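Local structure of phosphatase YwpJ (Bacillus subtilis, 1NRW) at residues H82-K87 / D171-L176; R46-V51 / T62-A67; Y91-W96 / K190-A195. The protein removes phosphate in vitro from phosphorylated five- and six-carbon sugars and nucleoside monophosphates, and less efficiently from FMN, as a magnesium-dependent Cof-type phosphatase of the HAD superfamily. All coordinates share one frame; numbering follows the deposited sequence.

Contact 1 (H82-K87 / D171-L176); sequences HETIDK and DFYNIL
Ile85 and Phe172 hold the tight part of this contact. Ile85 N donates to Phe172 O at 2.9 Å, with an N-H...O angle of 163°. Thr84 CA lies 3.4 Å from the same Phe172 O and adds a CA-H...O contact. Apolar side chains close up beside it. Ile85 CG1 lies next to its backbone N (chi1 -63°), and its CD1 reaches along the strand to within 4.1 Å of Ile175 CD1. Thr84 CG2 touches both Asp171 CB at 3.6 Å and Tyr173 CE1 at 3.7 Å. His82 CB also lies 3.7 Å from Tyr173 CE1. Glu83 O lies at the edge of the Tyr173 ring, and a water joins it to Tyr173 O. Replacing Tyr173 by an alanine would probably leave Thr84 CG2 and His82 CB without the ring they touch. The Lys87 side is looser and wetter. Lys87 CG meets the Phe172 ring at its edge. Lys87 NZ and Asp171 OD1 are 4.2 Å apart, too far for a salt bridge, and a water links them. Another water joins Ile85 O to Phe172 N. Residues 83-86 run from strand 79-82 of the core sheet to helix 87-99 of the cap. Strand 172-178 belongs to the cap sheet, where Tyr173 and Asn174 form a classic beta bulge opposite Phe107. Helix 87-99 covers Phe172 and Ile175 through Ala90, Ile93, Leu94 and Leu97.

Contact 2 (R46-V51 / T62-A67); sequences RAHFDV and TWVISA
Arg46 and Ala67 are joined by the one direct hydrogen bond between 46-51 and 62-67. Ala67 N donates to Arg46 O at 2.8 Å, tilted 26° from the carbonyl plane. Ser66 CB packs against the same oxygen, 3.2 Å from Arg46 O. His48 then carries the contact along the strand. Its CB lies 3.8 Å from Ser66 OG. CG is anti to the backbone N (chi1 175°), which sends the ring across Val64 at about a right angle. The ring meets Val64 by its edge. His48 ND1 is 3.7 Å from Val64 CG1, and His48 CE1 is 4.1 Å from Val64 CB. His73 stacks on the ring. Val51 CG2 reaches Val64 CG1 tip to tip at 4.0 Å. A water bridges His48 N and Ser66 OG. The contact lies within a beta-alpha-beta unit, strand 39-43, helix 48-55 and strand 63-66. Arg46 CB is directed away from 62-67, and the guanidinium makes salt bridges with Asp12 and Glu125. The chemistry thus divides at Arg46: its carbonyl is bonded to Ala67, next after strand 63-66, while its guanidinium pairs with carboxylates, one of them, Asp12, a ligand of the bound calcium.

Contact 3 (Y91-W96 / K190-A195); sequences YDILSW and KRYEHA
The backbones stay well apart, since the nearest pair of CA atoms, Ile93 CA and Tyr192 CA, is 9.4 Å away, and long side chains fill the space between the two helices. Trp96 CG is anti to the backbone N (chi1 -174°), which turns the indole toward helix 182-192. The Arg191 chain is extended from CG to NE and slides past Trp96 in the opposite direction. The guanidinium lies flat on the indole, with the planes 7° apart. Arg191 CZ sits 3.6 Å from the centroid of the Trp96 five-membered ring, a cation-pi contact. Arg191 CD lies 3.4 Å from the centroid of the six-membered ring and makes a CH-pi contact. Arg191 NE donates to Tyr192 OH at 3.1 Å, and that hydroxyl lies in the guanidinium plane. This bond probably fixes much of the rotation. Arg191 NH2 forms a long salt bridge of 3.9 Å with Asp92 OD1, a weaker pull. One water bonds to Asp92 OD1, Arg191 NH2 and Tyr192 OH and ties the three together. The Tyr192 ring turns an edge toward the face of Trp96 in an offset edge-to-face pair, with the planes at 80°. Tyr192 OH also rests 3.6 Å from Ile93 CA, and Tyr192 CE1 lies 3.9 Å from Ile93 CG1. Arg191 is exposed, whereas Ile93 and Tyr192 are buried. The contact joins helix 87-99 to the 190-192 part of helix 182-192; a type I turn from Tyr192 to Ala195 leads toward strand 198-201. Leu198 of that strand touches both Ile93 and Tyr192.

Overall arrangement
Contact 2 is the most buried and lies in the catalytic core, within one beta-alpha-beta unit. Contact 3 is on the outer part of the cap, away from the annotated sites. Contact 1, partly buried, stands where the chain crosses from core to cap. It touches contact 2 through Tyr173 and Asn174 on Ala67. Contacts 1 and 3 share helix 87-99, and strand 172-178 of contact 1 is followed by helix 182-192 of contact 3; contact 2 uses other elements. Contacts 1 and 2 each have one direct backbone hydrogen bond, water bridges and mostly apolar packing; contact 1 adds a water-linked Lys87-Asp171 pair on its exposed side. Contact 3 relies instead on aromatic and charged side chains.

Contact 1 (H82-K87 / D171-L176)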
loop_
_atom_site.group_PDB
_atom_site.type_symbol
_atom_site.label_atom_id
_atom_site.label_comp_id
_atom_site.label_asym_id
_atom_site.label_seq_id
_atom_site.Cartn_x
_atom_site.Cartn_y
_atom_site.Cartn_z
ATOM N N HIS A 82 12.467 4.249 -8.633
ATOM C CA HIS A 82 12.624 4.166 -7.186
ATOM C C HIS A 82 12.878 5.588 -6.691
ATOM O O HIS A 82 13.775 6.289 -7.161
ATOM C CB HIS A 82 13.687 3.123 -6.744
ATOM C CG HIS A 82 15.107 3.449 -7.094
ATOM N ND1 HIS A 82 16.063 2.467 -7.243
ATOM C CD2 HIS A 82 15.754 4.627 -7.253
ATOM C CE1 HIS A 82 17.236 3.026 -7.481
ATOM N NE2 HIS A 82 17.076 4.336 -7.491
ATOM N N GLU A 83 12.016 6.022 -5.778
ATOM C CA GLU A 83 12.029 7.374 -5.228
ATOM C C GLU A 83 12.371 7.209 -3.760
ATOM O O GLU A 83 11.546 6.752 -2.971
ATOM C CB GLU A 83 10.655 8.023 -5.381
ATOM C CG GLU A 83 10.612 9.505 -5.035
ATOM C CD GLU A 83 11.345 10.370 -6.053
ATOM O OE1 GLU A 83 11.205 10.119 -7.269
ATOM O OE2 GLU A 83 12.043 11.317 -5.636
ATOM N N THR A 84 13.589 7.585 -3.400
ATOM C CA THR A 84 14.057 7.425 -2.033
ATOM C C THR A 84 13.897 8.610 -1.100
ATOM O O THR A 84 13.768 9.760 -1.527
ATOM C CB THR A 84 15.543 7.033 -2.016
ATOM O OG1 THR A 84 16.317 8.084 -2.612
ATOM C CG2 THR A 84 15.764 5.743 -2.790
ATOM N N ILE A 85 13.903 8.301 0.191
ATOM C CA ILE A 85 13.815 9.305 1.245
ATOM C C ILE A 85 15.268 9.681 1.524
ATOM O O ILE A 85 16.115 8.796 1.676
ATOM C CB ILE A 85 13.223 8.709 2.549
ATOM C CG1 ILE A 85 11.788 8.237 2.314
ATOM C CG2 ILE A 85 13.275 9.747 3.674
ATOM C CD1 ILE A 85 11.236 7.398 3.462
ATOM N N ASP A 86 15.559 10.977 1.574
ATOM C CA ASP A 86 16.917 11.437 1.855
ATOM C C ASP A 86 17.402 10.721 3.111
ATOM O O ASP A 86 16.692 10.677 4.115
ATOM C CB ASP A 86 16.921 12.952 2.076
ATOM C CG ASP A 86 18.286 13.482 2.472
ATOM O OD1 ASP A 86 18.723 13.223 3.614
ATOM O OD2 ASP A 86 18.925 14.156 1.637
ATOM N N LYS A 87 18.608 10.164 3.057
ATOM C CA LYS A 87 19.156 9.425 4.192
ATOM C C LYS A 87 19.200 10.167 5.522
ATOM O O LYS A 87 18.963 9.569 6.569
ATOM C CB LYS A 87 20.545 8.881 3.851
ATOM C CG LYS A 87 20.496 7.661 2.948
ATOM C CD LYS A 87 21.843 6.971 2.856
ATOM C CE LYS A 87 21.734 5.667 2.081
ATOM N NZ LYS A 87 21.209 5.877 0.704
ATOM N N ASP A 171 18.560 1.691 0.262
ATOM C CA ASP A 171 17.651 2.784 -0.043
ATOM C C ASP A 171 16.409 2.695 0.830
ATOM O O ASP A 171 15.903 1.606 1.095
ATOM C CB ASP A 171 17.249 2.743 -1.519
ATOM C CG ASP A 171 18.431 2.954 -2.449
ATOM O OD1 ASP A 171 19.097 4.005 -2.341
ATOM O OD2 ASP A 171 18.690 2.069 -3.289
ATOM N N PHE A 172 15.933 3.850 1.276
ATOM C CA PHE A 172 14.748 3.936 2.122
ATOM C C PHE A 172 13.582 4.401 1.258
ATOM O O PHE A 172 13.610 5.502 0.714
ATOM C CB PHE A 172 15.002 4.931 3.256
ATOM C CG PHE A 172 16.130 4.525 4.169
ATOM C CD1 PHE A 172 15.952 3.514 5.105
ATOM C CD2 PHE A 172 17.381 5.129 4.066
ATOM C CE1 PHE A 172 17.005 3.104 5.931
ATOM C CE2 PHE A 172 18.440 4.730 4.883
ATOM C CZ PHE A 172 18.252 3.713 5.819
ATOM N N TYR A 173 12.558 3.560 1.136
ATOM C CA TYR A 173 11.405 3.895 0.305
ATOM C C TYR A 173 10.167 4.343 1.065
ATOM O O TYR A 173 9.514 5.310 0.683
ATOM C CB TYR A 173 11.016 2.699 -0.568
ATOM C CG TYR A 173 12.116 2.192 -1.467
ATOM C CD1 TYR A 173 12.856 3.067 -2.265
ATOM C CD2 TYR A 173 12.407 0.832 -1.536
ATOM C CE1 TYR A 173 13.861 2.594 -3.109
ATOM C CE2 TYR A 173 13.406 0.348 -2.374
ATOM C CZ TYR A 173 14.129 1.234 -3.157
ATOM O OH TYR A 173 15.115 0.753 -3.988
ATOM N N ASN A 174 9.833 3.628 2.135
ATOM C CA ASN A 174 8.635 3.946 2.901
ATOM C C ASN A 174 8.884 3.513 4.337
ATOM O O ASN A 174 9.528 2.491 4.579
ATOM C CB ASN A 174 7.444 3.182 2.287
ATOM C CG ASN A 174 6.089 3.640 2.816
ATOM O OD1 ASN A 174 5.890 4.807 3.148
ATOM N ND2 ASN A 174 5.131 2.711 2.858
ATOM N N ILE A 175 8.403 4.314 5.279
ATOM C CA ILE A 175 8.554 4.009 6.695
ATOM C C ILE A 175 7.178 3.994 7.336
ATOM O O ILE A 175 6.449 4.991 7.292
ATOM C CB ILE A 175 9.428 5.061 7.414
ATOM C CG1 ILE A 175 10.834 5.070 6.806
ATOM C CG2 ILE A 175 9.508 4.739 8.909
ATOM C CD1 ILE A 175 11.730 6.197 7.324
ATOM N N LEU A 176 6.820 2.853 7.913
ATOM C CA LEU A 176 5.533 2.712 8.583
ATOM C C LEU A 176 5.740 2.854 10.090
ATOM O O LEU A 176 6.653 2.251 10.651
ATOM C CB LEU A 176 4.913 1.343 8.265
ATOM C CG LEU A 176 3.563 0.995 8.916
ATOM C CD1 LEU A 176 2.831 -0.022 8.056
ATOM C CD2 LEU A 176 3.774 0.456 10.336
HETATM O O HOH W 1 10.163 7.477 -0.744
HETATM O O HOH W 2 17.350 6.410 0.881
HETATM O O HOH W 3 19.106 6.348 -0.993
#

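Contact 2 (R46-V51 / T62-A67)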
loop_
_atom_site.group_PDB
_atom_site.type_symbol
_atom_site.label_atom_id
_atom_site.label_comp_id
_atom_site.label_asym_id
_atom_site.label_seq_id
_atom_site.Cartn_x
_atom_site.Cartn_y
_atom_site.Cartn_z
ATOM N N ARG A 46 2.872 -1.732 0.737
ATOM C CA ARG A 46 3.758 -2.854 1.043
ATOM C C ARG A 46 4.912 -2.959 0.049
ATOM O O ARG A 46 5.020 -2.169 -0.884
ATOM C CB ARG A 46 2.977 -4.169 1.043
ATOM C CG ARG A 46 1.930 -4.292 2.149
ATOM C CD ARG A 46 1.238 -5.629 2.026
ATOM N NE ARG A 46 0.059 -5.746 2.875
ATOM C CZ ARG A 46 0.046 -6.333 4.067
ATOM N NH1 ARG A 46 1.158 -6.858 4.570
ATOM N NH2 ARG A 46 -1.094 -6.427 4.741
ATOM N N ALA A 47 5.772 -3.952 0.252
ATOM C CA ALA A 47 6.914 -4.151 -0.627
ATOM C C ALA A 47 6.535 -4.910 -1.894
ATOM O O ALA A 47 5.570 -5.672 -1.914
ATOM C CB ALA A 47 8.010 -4.910 0.119
ATOM N N HIS A 48 7.308 -4.705 -2.955
ATOM C CA HIS A 48 7.058 -5.408 -4.199
ATOM C C HIS A 48 7.039 -6.929 -3.966
ATOM O O HIS A 48 6.203 -7.634 -4.527
ATOM C CB HIS A 48 8.137 -5.038 -5.234
ATOM C CG HIS A 48 8.038 -5.804 -6.519
ATOM N ND1 HIS A 48 6.992 -5.650 -7.406
ATOM C CD2 HIS A 48 8.861 -6.728 -7.067
ATOM C CE1 HIS A 48 7.176 -6.447 -8.444
ATOM N NE2 HIS A 48 8.304 -7.111 -8.263
ATOM N N PHE A 49 7.949 -7.432 -3.133
ATOM C CA PHE A 49 7.982 -8.868 -2.881
ATOM C C PHE A 49 6.763 -9.379 -2.114
ATOM O O PHE A 49 6.436 -10.561 -2.189
ATOM C CB PHE A 49 9.293 -9.283 -2.184
ATOM C CG PHE A 49 9.666 -8.441 -0.993
ATOM C CD1 PHE A 49 8.930 -8.500 0.184
ATOM C CD2 PHE A 49 10.791 -7.621 -1.038
ATOM C CE1 PHE A 49 9.313 -7.755 1.303
ATOM C CE2 PHE A 49 11.181 -6.874 0.072
ATOM C CZ PHE A 49 10.441 -6.942 1.245
ATOM N N ASP A 50 6.083 -8.491 -1.394
ATOM C CA ASP A 50 4.873 -8.878 -0.658
ATOM C C ASP A 50 3.777 -9.138 -1.689
ATOM O O ASP A 50 2.958 -10.047 -1.537
ATOM C CB ASP A 50 4.391 -7.769 0.286
ATOM C CG ASP A 50 5.248 -7.634 1.525
ATOM O OD1 ASP A 50 5.702 -8.672 2.051
ATOM O OD2 ASP A 50 5.448 -6.488 1.988
ATOM N N VAL A 51 3.757 -8.325 -2.744
ATOM C CA VAL A 51 2.758 -8.488 -3.791
ATOM C C VAL A 51 3.055 -9.760 -4.578
ATOM O O VAL A 51 2.150 -10.529 -4.885
ATOM C CB VAL A 51 2.749 -7.280 -4.763
ATOM C CG1 VAL A 51 1.670 -7.473 -5.824
ATOM C CG2 VAL A 51 2.506 -5.989 -3.988
ATOM N N THR A 62 0.969 -8.045 -13.134
ATOM C CA THR A 62 0.467 -6.700 -13.401
ATOM C C THR A 62 1.577 -5.710 -13.100
ATOM O O THR A 62 2.621 -6.081 -12.564
ATOM C CB THR A 62 -0.693 -6.328 -12.450
ATOM O OG1 THR A 62 -0.180 -6.202 -11.111
ATOM C CG2 THR A 62 -1.785 -7.391 -12.466
ATOM N N TRP A 63 1.358 -4.447 -13.450
ATOM C CA TRP A 63 2.328 -3.425 -13.089
ATOM C C TRP A 63 2.142 -3.360 -11.581
ATOM O O TRP A 63 1.043 -3.632 -11.076
ATOM C CB TRP A 63 1.964 -2.061 -13.679
ATOM C CG TRP A 63 2.156 -1.961 -15.150
ATOM C CD1 TRP A 63 1.289 -2.365 -16.119
ATOM C CD2 TRP A 63 3.308 -1.443 -15.826
ATOM N NE1 TRP A 63 1.828 -2.132 -17.363
ATOM C CE2 TRP A 63 3.066 -1.567 -17.213
ATOM C CE3 TRP A 63 4.520 -0.886 -15.395
ATOM C CZ2 TRP A 63 3.995 -1.156 -18.178
ATOM C CZ3 TRP A 63 5.448 -0.476 -16.357
ATOM C CH2 TRP A 63 5.175 -0.615 -17.734
ATOM N N VAL A 64 3.197 -3.010 -10.858
ATOM C CA VAL A 64 3.103 -2.915 -9.411
ATOM C C VAL A 64 3.724 -1.639 -8.880
ATOM O O VAL A 64 4.904 -1.357 -9.124
ATOM C CB VAL A 64 3.822 -4.085 -8.707
ATOM C CG1 VAL A 64 3.709 -3.927 -7.181
ATOM C CG2 VAL A 64 3.223 -5.410 -9.147
ATOM N N ILE A 65 2.913 -0.871 -8.168
ATOM C CA ILE A 65 3.377 0.346 -7.516
ATOM C C ILE A 65 3.454 -0.083 -6.053
ATOM O O ILE A 65 2.451 -0.519 -5.475
ATOM C CB ILE A 65 2.369 1.489 -7.688
ATOM C CG1 ILE A 65 2.370 1.948 -9.151
ATOM C CG2 ILE A 65 2.717 2.643 -6.747
ATOM C CD1 ILE A 65 1.327 2.996 -9.475
ATOM N N SER A 66 4.640 -0.002 -5.466
ATOM C CA SER A 66 4.815 -0.414 -4.079
ATOM C C SER A 66 5.448 0.671 -3.223
ATOM O O SER A 66 5.826 1.725 -3.723
ATOM C CB SER A 66 5.657 -1.698 -4.019
ATOM O OG SER A 66 6.921 -1.531 -4.633
ATOM N N ALA A 67 5.547 0.410 -1.924
ATOM C CA ALA A 67 6.136 1.367 -1.000
ATOM C C ALA A 67 5.484 2.746 -1.100
ATOM O O ALA A 67 6.159 3.779 -1.081
ATOM C CB ALA A 67 7.636 1.465 -1.241
HETATM O O HOH W 4 9.157 -2.269 -2.895
#

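Contact 3 (Y91-W96 / K190-A195)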
loop_
_atom_site.group_PDB
_atom_site.type_symbol
_atom_site.label_atom_id
_atom_site.label_comp_id
_atom_site.label_asym_id
_atom_site.label_seq_id
_atom_site.Cartn_x
_atom_site.Cartn_y
_atom_site.Cartn_z
ATOM N N TYR A 91 17.170 9.035 8.751
ATOM C CA TYR A 91 17.827 8.847 10.040
ATOM C C TYR A 91 17.025 9.571 11.115
ATOM O O TYR A 91 16.765 9.035 12.193
ATOM C CB TYR A 91 19.246 9.415 10.007
ATOM C CG TYR A 91 20.047 9.106 11.252
ATOM C CD1 TYR A 91 20.807 7.939 11.343
ATOM C CD2 TYR A 91 20.029 9.970 12.348
ATOM C CE1 TYR A 91 21.535 7.638 12.498
ATOM C CE2 TYR A 91 20.752 9.679 13.508
ATOM C CZ TYR A 91 21.500 8.513 13.574
ATOM O OH TYR A 91 22.211 8.223 14.718
ATOM N N ASP A 92 16.636 10.799 10.802
ATOM C CA ASP A 92 15.870 11.640 11.708
ATOM C C ASP A 92 14.551 10.975 12.101
ATOM O O ASP A 92 14.208 10.895 13.279
ATOM C CB ASP A 92 15.591 12.982 11.030
ATOM C CG ASP A 92 15.371 14.101 12.019
ATOM O OD1 ASP A 92 14.446 13.992 12.853
ATOM O OD2 ASP A 92 16.132 15.094 11.959
ATOM N N ILE A 93 13.816 10.503 11.101
ATOM C CA ILE A 93 12.531 9.853 11.329
ATOM C C ILE A 93 12.651 8.588 12.170
ATOM O O ILE A 93 11.915 8.406 13.141
ATOM C CB ILE A 93 11.858 9.485 9.985
ATOM C CG1 ILE A 93 11.563 10.759 9.193
ATOM C CG2 ILE A 93 10.578 8.701 10.236
ATOM C CD1 ILE A 93 11.104 10.512 7.771
ATOM N N LEU A 94 13.573 7.711 11.795
ATOM C CA LEU A 94 13.753 6.459 12.515
ATOM C C LEU A 94 14.245 6.665 13.940
ATOM O O LEU A 94 13.810 5.965 14.857
ATOM C CB LEU A 94 14.702 5.544 11.737
ATOM C CG LEU A 94 14.150 5.184 10.350
ATOM C CD1 LEU A 94 15.176 4.397 9.555
ATOM C CD2 LEU A 94 12.866 4.375 10.512
ATOM N N SER A 95 15.142 7.625 14.137
ATOM C CA SER A 95 15.648 7.891 15.478
ATOM C C SER A 95 14.486 8.327 16.364
ATOM O O SER A 95 14.377 7.900 17.515
ATOM C CB SER A 95 16.717 8.989 15.444
ATOM O OG SER A 95 16.178 10.212 14.979
ATOM N N TRP A 96 13.610 9.169 15.820
ATOM C CA TRP A 96 12.455 9.651 16.572
ATOM C C TRP A 96 11.460 8.525 16.871
ATOM O O TRP A 96 11.023 8.362 18.012
ATOM C CB TRP A 96 11.743 10.771 15.804
ATOM C CG TRP A 96 10.629 11.403 16.595
ATOM C CD1 TRP A 96 10.757 12.272 17.641
ATOM C CD2 TRP A 96 9.222 11.162 16.445
ATOM N NE1 TRP A 96 9.519 12.584 18.155
ATOM C CE2 TRP A 96 8.559 11.918 17.440
ATOM C CE3 TRP A 96 8.457 10.381 15.567
ATOM C CZ2 TRP A 96 7.167 11.912 17.583
ATOM C CZ3 TRP A 96 7.068 10.377 15.711
ATOM C CH2 TRP A 96 6.442 11.138 16.712
ATOM N N LYS A 190 1.053 15.203 13.658
ATOM C CA LYS A 190 1.372 16.622 13.824
ATOM C C LYS A 190 2.821 16.933 13.467
ATOM O O LYS A 190 3.129 17.995 12.918
ATOM C CB LYS A 190 1.128 17.065 15.270
ATOM C CG LYS A 190 -0.316 17.018 15.726
ATOM C CD LYS A 190 -0.430 17.474 17.176
ATOM C CE LYS A 190 -1.856 17.346 17.694
ATOM N NZ LYS A 190 -1.961 17.742 19.128
ATOM N N ARG A 191 3.708 16.000 13.787
ATOM C CA ARG A 191 5.130 16.172 13.530
ATOM C C ARG A 191 5.515 16.220 12.055
ATOM O O ARG A 191 6.425 16.956 11.678
ATOM C CB ARG A 191 5.912 15.052 14.227
ATOM C CG ARG A 191 7.427 15.182 14.138
ATOM C CD ARG A 191 8.112 14.020 14.849
ATOM N NE ARG A 191 9.568 14.097 14.764
ATOM C CZ ARG A 191 10.318 14.935 15.472
ATOM N NH1 ARG A 191 9.750 15.771 16.330
ATOM N NH2 ARG A 191 11.636 14.938 15.321
ATOM N N TYR A 192 4.817 15.457 11.216
ATOM C CA TYR A 192 5.152 15.404 9.795
ATOM C C TYR A 192 4.122 15.949 8.812
ATOM O O TYR A 192 4.402 16.038 7.617
ATOM C CB TYR A 192 5.481 13.957 9.418
ATOM C CG TYR A 192 6.639 13.397 10.206
ATOM C CD1 TYR A 192 7.942 13.827 9.961
ATOM C CD2 TYR A 192 6.431 12.471 11.228
ATOM C CE1 TYR A 192 9.012 13.352 10.716
ATOM C CE2 TYR A 192 7.495 11.991 11.990
ATOM C CZ TYR A 192 8.781 12.437 11.728
ATOM O OH TYR A 192 9.840 11.973 12.474
ATOM N N GLU A 193 2.947 16.330 9.298
ATOM C CA GLU A 193 1.911 16.820 8.398
ATOM C C GLU A 193 2.308 18.063 7.595
ATOM O O GLU A 193 1.747 18.313 6.528
ATOM C CB GLU A 193 0.609 17.070 9.172
ATOM C CG GLU A 193 0.602 18.282 10.087
ATOM C CD GLU A 193 -0.685 18.382 10.895
ATOM O OE1 GLU A 193 -1.733 17.918 10.398
ATOM O OE2 GLU A 193 -0.655 18.928 12.020
ATOM N N HIS A 194 3.278 18.827 8.092
ATOM C CA HIS A 194 3.726 20.034 7.395
ATOM C C HIS A 194 5.094 19.889 6.726
ATOM O O HIS A 194 5.615 20.854 6.164
ATOM C CB HIS A 194 3.768 21.226 8.358
ATOM C CG HIS A 194 2.422 21.660 8.846
ATOM N ND1 HIS A 194 1.414 22.057 7.994
ATOM C CD2 HIS A 194 1.919 21.768 10.099
ATOM C CE1 HIS A 194 0.348 22.390 8.700
ATOM N NE2 HIS A 194 0.628 22.223 9.981
ATOM N N ALA A 195 5.678 18.694 6.788
ATOM C CA ALA A 195 6.982 18.453 6.174
ATOM C C ALA A 195 6.830 18.412 4.655
ATOM O O ALA A 195 6.283 17.458 4.098
ATOM C CB ALA A 195 7.572 17.145 6.687
HETATM O O HOH W 5 12.017 13.725 12.334
#